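PDB 1U84: hypothetical protein from Geobacillus stearothermophilus, which is of unknown function but belongs to the DUF1871 family and folds as a small, compact, all-helical chain. Local coordinates for residues A[15-20]-A[32-37]; A[39-44]-A[80-85]. All coordinates share one frame; numbering follows the deposited sequence.

How the interactions relate
From the N terminus, helix 8-20 runs into a largely non-helical connection, and interaction 1 closes that loop by setting residues 15-20 against residues 32-37 of helix 31-41. The same helix then ends in the turn that opens interaction 2, where residues 39-44 meet residues 80-85 after a longer excursion through helix 47-62 and most of helix 68-85. The two loops follow one another in series, neither enclosing nor crossing the other. Helix 31-41 serves both, and the contact centres lie about 13 Å apart. They also touch directly: Trp16 CZ3 is 3.4 Å from Leu81 CB, so helices 8-20 and 68-85 are joined as well.

Interaction 1: residues A[15-20]-A[32-37]; sequences EWIGAW and VEAASV
Ile17 of helix 8-20 packs against Ala34 and Val37, one helical turn apart on helix 31-41. Its CB already lies 4.0 Å from Ala34 CB, in keeping with a separation of only 5.5 Å between Ile17 CA and Ala34 CA, a closeness that the single methyl of the alanine permits. Beyond CB the chain forks. CG2, set opposite the backbone N by chi1 of -63°, comes down on the backbone of the partner helix, 3.7 Å from Ala34 CA. CG1 takes the other direction, 4.1 Å from Val37 CG1, and carries CD1 to 3.7 Å from that same Val37 CG1. CD1 also lies 3.7 Å from Ala34 O, a van der Waals contact. No hydrogen bond crosses between the segments; the evidence is for apolar packing between three buried residues. An alanine here, without CG1, CG2 and CD1, would probably open a gap beside Ala34 and leave Val37 CG1 without the methyl it packs on. Ile17 also touches Tyr58 of helix 47-62 and Leu78 of helix 68-85. Contacts from the three other helices on one isoleucine are typical of the core of a small helical bundle.

Interaction 2: residues A[39-44]-A[80-85]; sequences QAVYET and ELKQAA
Lys82 reaches from helix 68-85 to Val41 and the turn that follows it, placing its ammonium group at the C-terminal end of helix 31-41, a helix end met by a positive charge within an all-helical fold. Along residues 80-85, Leu81 comes first, packing on Leu9, Leu12 and Leu13 of helix 8-20. Lys82 then carries the contact. Its CG stands anti to the backbone N (chi1 -177°) and the chain stays extended to the tip, which spans the distance between the helices. On the way CD passes Val41 CG1 at 3.9 Å, while Lys82 CE meets the Tyr42 ring obliquely, 4.4 Å from Tyr42 CD1. NZ donates to Val41 O over 2.8 Å, approaching in the carbonyl plane with a C=O...N angle of 155°. Thr44 O also lies 2.8 Å from Lys82 NZ. Glu45 OE1 adds a salt bridge to NZ, so the ammonium is held by several partners and its charge is probably well balanced. One of them is a water, which accepts a bond from Lys82 NZ at 2.7 Å and donates one to Tyr42 O at 3.2 Å, linking the lysine to the turn just past the helix end.

Interaction 1: residues A[15-20]-A[32-37]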
loop_
_atom_site.group_PDB
_atom_site.type_symbol
_atom_site.label_atom_id
_atom_site.label_comp_id
_atom_site.label_asym_id
_atom_site.label_seq_id
_atom_site.Cartn_x
_atom_site.Cartn_y
_atom_site.Cartn_z
ATOM N N GLU A 15 6.994 3.573 4.630
ATOM C CA GLU A 15 7.694 4.549 3.768
ATOM C C GLU A 15 7.346 4.400 2.302
ATOM O O GLU A 15 7.001 5.383 1.628
ATOM C CB GLU A 15 9.201 4.480 3.970
ATOM C CG GLU A 15 9.673 5.128 5.249
ATOM C CD GLU A 15 11.155 4.847 5.505
ATOM O OE1 GLU A 15 11.534 3.650 5.606
ATOM O OE2 GLU A 15 11.934 5.825 5.613
ATOM N N TRP A 16 7.395 3.167 1.810
ATOM C CA TRP A 16 7.039 2.888 0.417
ATOM C C TRP A 16 5.601 3.274 0.097
ATOM O O TRP A 16 5.318 3.808 -0.976
ATOM C CB TRP A 16 7.247 1.407 0.118
ATOM C CG TRP A 16 8.683 0.994 0.012
ATOM C CD1 TRP A 16 9.787 1.696 0.416
ATOM C CD2 TRP A 16 9.157 -0.276 -0.436
ATOM N NE1 TRP A 16 10.926 0.972 0.168
ATOM C CE2 TRP A 16 10.564 -0.256 -0.333
ATOM C CE3 TRP A 16 8.534 -1.415 -0.957
ATOM C CZ2 TRP A 16 11.352 -1.349 -0.716
ATOM C CZ3 TRP A 16 9.325 -2.508 -1.320
ATOM C CH2 TRP A 16 10.721 -2.455 -1.214
ATOM N N ILE A 17 4.670 3.007 1.028
ATOM C CA ILE A 17 3.275 3.286 0.755
ATOM C C ILE A 17 3.081 4.794 0.699
ATOM O O ILE A 17 2.463 5.296 -0.237
ATOM C CB ILE A 17 2.317 2.640 1.776
ATOM C CG1 ILE A 17 2.448 1.137 1.711
ATOM C CG2 ILE A 17 0.888 3.082 1.461
ATOM C CD1 ILE A 17 2.085 0.414 3.059
ATOM N N GLY A 18 3.661 5.504 1.667
ATOM C CA GLY A 18 3.541 6.985 1.665
ATOM C C GLY A 18 4.141 7.544 0.385
ATOM O O GLY A 18 3.545 8.421 -0.305
ATOM N N ALA A 19 5.321 7.018 0.048
ATOM C CA ALA A 19 6.059 7.499 -1.130
ATOM C C ALA A 19 5.348 7.283 -2.454
ATOM O O ALA A 19 5.579 8.042 -3.428
ATOM C CB ALA A 19 7.457 6.915 -1.169
ATOM N N TRP A 20 4.470 6.285 -2.511
ATOM C CA TRP A 20 3.619 6.035 -3.677
ATOM C C TRP A 20 2.941 7.334 -4.167
ATOM O O TRP A 20 2.927 7.631 -5.375
ATOM C CB TRP A 20 2.564 4.991 -3.321
ATOM C CG TRP A 20 1.825 4.409 -4.473
ATOM C CD1 TRP A 20 2.345 3.962 -5.674
ATOM C CD2 TRP A 20 0.443 4.131 -4.505
ATOM N NE1 TRP A 20 1.348 3.444 -6.454
ATOM C CE2 TRP A 20 0.163 3.509 -5.750
ATOM C CE3 TRP A 20 -0.606 4.308 -3.579
ATOM C CZ2 TRP A 20 -1.125 3.116 -6.102
ATOM C CZ3 TRP A 20 -1.888 3.909 -3.933
ATOM C CH2 TRP A 20 -2.136 3.303 -5.184
ATOM N N VAL A 32 -2.729 7.587 7.457
ATOM C CA VAL A 32 -3.909 6.762 7.784
ATOM C C VAL A 32 -4.005 5.603 6.764
ATOM O O VAL A 32 -4.130 4.421 7.127
ATOM C CB VAL A 32 -5.162 7.630 7.770
ATOM C CG1 VAL A 32 -6.431 6.782 7.852
ATOM C CG2 VAL A 32 -5.086 8.622 8.927
ATOM N N GLU A 33 -3.894 5.968 5.485
ATOM C CA GLU A 33 -4.037 4.997 4.413
ATOM C C GLU A 33 -2.873 4.009 4.421
ATOM O O GLU A 33 -3.092 2.794 4.209
ATOM C CB GLU A 33 -4.140 5.737 3.072
ATOM C CG GLU A 33 -5.405 6.612 2.947
ATOM C CD GLU A 33 -5.397 7.827 3.842
ATOM O OE1 GLU A 33 -4.318 8.428 4.040
ATOM O OE2 GLU A 33 -6.479 8.196 4.344
ATOM N N ALA A 34 -1.663 4.504 4.691
ATOM C CA ALA A 34 -0.496 3.609 4.812
ATOM C C ALA A 34 -0.673 2.574 5.918
ATOM O O ALA A 34 -0.370 1.389 5.702
ATOM C CB ALA A 34 0.776 4.398 5.005
ATOM N N ALA A 35 -1.196 3.006 7.079
ATOM C CA ALA A 35 -1.443 2.043 8.165
ATOM C C ALA A 35 -2.438 0.955 7.723
ATOM O O ALA A 35 -2.260 -0.232 8.064
ATOM C CB ALA A 35 -1.981 2.777 9.395
ATOM N N SER A 36 -3.474 1.377 6.983
ATOM C CA SER A 36 -4.505 0.463 6.531
ATOM C C SER A 36 -3.942 -0.520 5.522
ATOM O O SER A 36 -4.246 -1.720 5.571
ATOM C CB SER A 36 -5.691 1.239 5.943
ATOM O OG SER A 36 -6.359 1.957 6.969
ATOM N N VAL A 37 -3.066 -0.024 4.654
ATOM C CA VAL A 37 -2.485 -0.905 3.631
ATOM C C VAL A 37 -1.535 -1.877 4.344
ATOM O O VAL A 37 -1.521 -3.066 4.018
ATOM C CB VAL A 37 -1.752 -0.088 2.553
ATOM C CG1 VAL A 37 -0.984 -1.033 1.614
ATOM C CG2 VAL A 37 -2.761 0.714 1.765
#

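Interaction 2: residues A[39-44]-A[80-85]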
loop_
_atom_site.group_PDB
_atom_site.type_symbol
_atom_site.label_atom_id
_atom_site.label_comp_id
_atom_site.label_asym_id
_atom_site.label_seq_id
_atom_site.Cartn_x
_atom_site.Cartn_y
_atom_site.Cartn_z
ATOM N N GLN A 39 -1.846 -3.123 7.340
ATOM C CA GLN A 39 -2.684 -4.195 7.873
ATOM C C GLN A 39 -3.028 -5.238 6.791
ATOM O O GLN A 39 -2.876 -6.453 7.003
ATOM C CB GLN A 39 -3.954 -3.562 8.422
ATOM C CG GLN A 39 -4.915 -4.529 8.996
ATOM C CD GLN A 39 -4.371 -5.165 10.239
ATOM O OE1 GLN A 39 -3.588 -4.553 10.997
ATOM N NE2 GLN A 39 -4.783 -6.387 10.478
ATOM N N ALA A 40 -3.425 -4.756 5.626
ATOM C CA ALA A 40 -3.870 -5.638 4.512
ATOM C C ALA A 40 -2.680 -6.502 4.053
ATOM O O ALA A 40 -2.876 -7.618 3.585
ATOM C CB ALA A 40 -4.349 -4.801 3.351
ATOM N N VAL A 41 -1.479 -5.915 4.044
ATOM C CA VAL A 41 -0.240 -6.662 3.680
ATOM C C VAL A 41 -0.102 -7.959 4.501
ATOM O O VAL A 41 0.363 -8.981 3.990
ATOM C CB VAL A 41 1.071 -5.792 3.790
ATOM C CG1 VAL A 41 2.377 -6.663 3.681
ATOM C CG2 VAL A 41 1.060 -4.699 2.700
ATOM N N TYR A 42 -0.471 -7.890 5.776
ATOM C CA TYR A 42 -0.360 -9.068 6.628
ATOM C C TYR A 42 -1.536 -10.023 6.496
ATOM O O TYR A 42 -1.563 -11.087 7.154
ATOM C CB TYR A 42 -0.139 -8.655 8.080
ATOM C CG TYR A 42 1.280 -8.217 8.305
ATOM C CD1 TYR A 42 2.313 -9.149 8.397
ATOM C CD2 TYR A 42 1.598 -6.870 8.373
ATOM C CE1 TYR A 42 3.620 -8.756 8.588
ATOM C CE2 TYR A 42 2.898 -6.446 8.575
ATOM C CZ TYR A 42 3.914 -7.398 8.690
ATOM O OH TYR A 42 5.212 -6.968 8.861
ATOM N N GLU A 43 -2.485 -9.689 5.634
ATOM C CA GLU A 43 -3.698 -10.515 5.509
ATOM C C GLU A 43 -3.725 -11.382 4.275
ATOM O O GLU A 43 -4.656 -12.193 4.104
ATOM C CB GLU A 43 -4.949 -9.636 5.601
ATOM C CG GLU A 43 -5.123 -9.059 7.001
ATOM C CD GLU A 43 -6.198 -7.984 7.079
ATOM O OE1 GLU A 43 -6.721 -7.579 6.013
ATOM O OE2 GLU A 43 -6.496 -7.539 8.216
ATOM N N THR A 44 -2.717 -11.219 3.423
ATOM C CA THR A 44 -2.632 -11.953 2.163
ATOM C C THR A 44 -1.201 -12.171 1.689
ATOM O O THR A 44 -0.265 -11.516 2.186
ATOM C CB THR A 44 -3.441 -11.213 1.088
ATOM O OG1 THR A 44 -3.643 -12.070 -0.052
ATOM C CG2 THR A 44 -2.756 -9.876 0.671
ATOM N N GLU A 80 6.757 -8.208 -2.541
ATOM C CA GLU A 80 8.178 -8.549 -2.815
ATOM C C GLU A 80 9.055 -8.268 -1.609
ATOM O O GLU A 80 9.875 -9.122 -1.205
ATOM C CB GLU A 80 8.727 -7.781 -4.007
ATOM C CG GLU A 80 8.249 -8.332 -5.307
ATOM C CD GLU A 80 8.563 -7.410 -6.449
ATOM O OE1 GLU A 80 9.396 -6.474 -6.259
ATOM O OE2 GLU A 80 7.973 -7.628 -7.531
ATOM N N LEU A 81 8.851 -7.109 -0.987
ATOM C CA LEU A 81 9.586 -6.793 0.244
ATOM C C LEU A 81 9.233 -7.715 1.407
ATOM O O LEU A 81 10.115 -8.198 2.101
ATOM C CB LEU A 81 9.394 -5.335 0.642
ATOM C CG LEU A 81 10.092 -4.930 1.947
ATOM C CD1 LEU A 81 11.580 -5.245 1.935
ATOM C CD2 LEU A 81 9.835 -3.471 2.247
ATOM N N LYS A 82 7.941 -7.940 1.637
ATOM C CA LYS A 82 7.490 -8.861 2.670
ATOM C C LYS A 82 8.132 -10.252 2.481
ATOM O O LYS A 82 8.616 -10.874 3.443
ATOM C CB LYS A 82 5.953 -8.956 2.657
ATOM C CG LYS A 82 5.334 -9.848 3.747
ATOM C CD LYS A 82 3.942 -10.247 3.310
ATOM C CE LYS A 82 3.162 -10.805 4.465
ATOM N NZ LYS A 82 1.880 -11.353 3.955
ATOM N N GLN A 83 8.144 -10.727 1.245
ATOM C CA GLN A 83 8.685 -12.058 0.962
ATOM C C GLN A 83 10.207 -12.079 1.145
ATOM O O GLN A 83 10.759 -13.039 1.708
ATOM C CB GLN A 83 8.272 -12.511 -0.442
ATOM C CG GLN A 83 6.794 -12.892 -0.531
ATOM C CD GLN A 83 6.202 -12.734 -1.936
ATOM O OE1 GLN A 83 6.929 -12.582 -2.928
ATOM N NE2 GLN A 83 4.870 -12.748 -2.017
ATOM N N ALA A 84 10.868 -11.016 0.700
ATOM C CA ALA A 84 12.324 -10.905 0.816
ATOM C C ALA A 84 12.779 -10.930 2.276
ATOM O O ALA A 84 13.897 -11.381 2.572
ATOM C CB ALA A 84 12.830 -9.674 0.111
ATOM N N ALA A 85 11.899 -10.483 3.175
ATOM C CA ALA A 85 12.160 -10.456 4.620
ATOM C C ALA A 85 11.608 -11.641 5.423
ATOM O O ALA A 85 11.864 -11.739 6.626
ATOM C CB ALA A 85 11.655 -9.153 5.212
HETATM O O HOH W 1 1.237 -12.434 6.394
#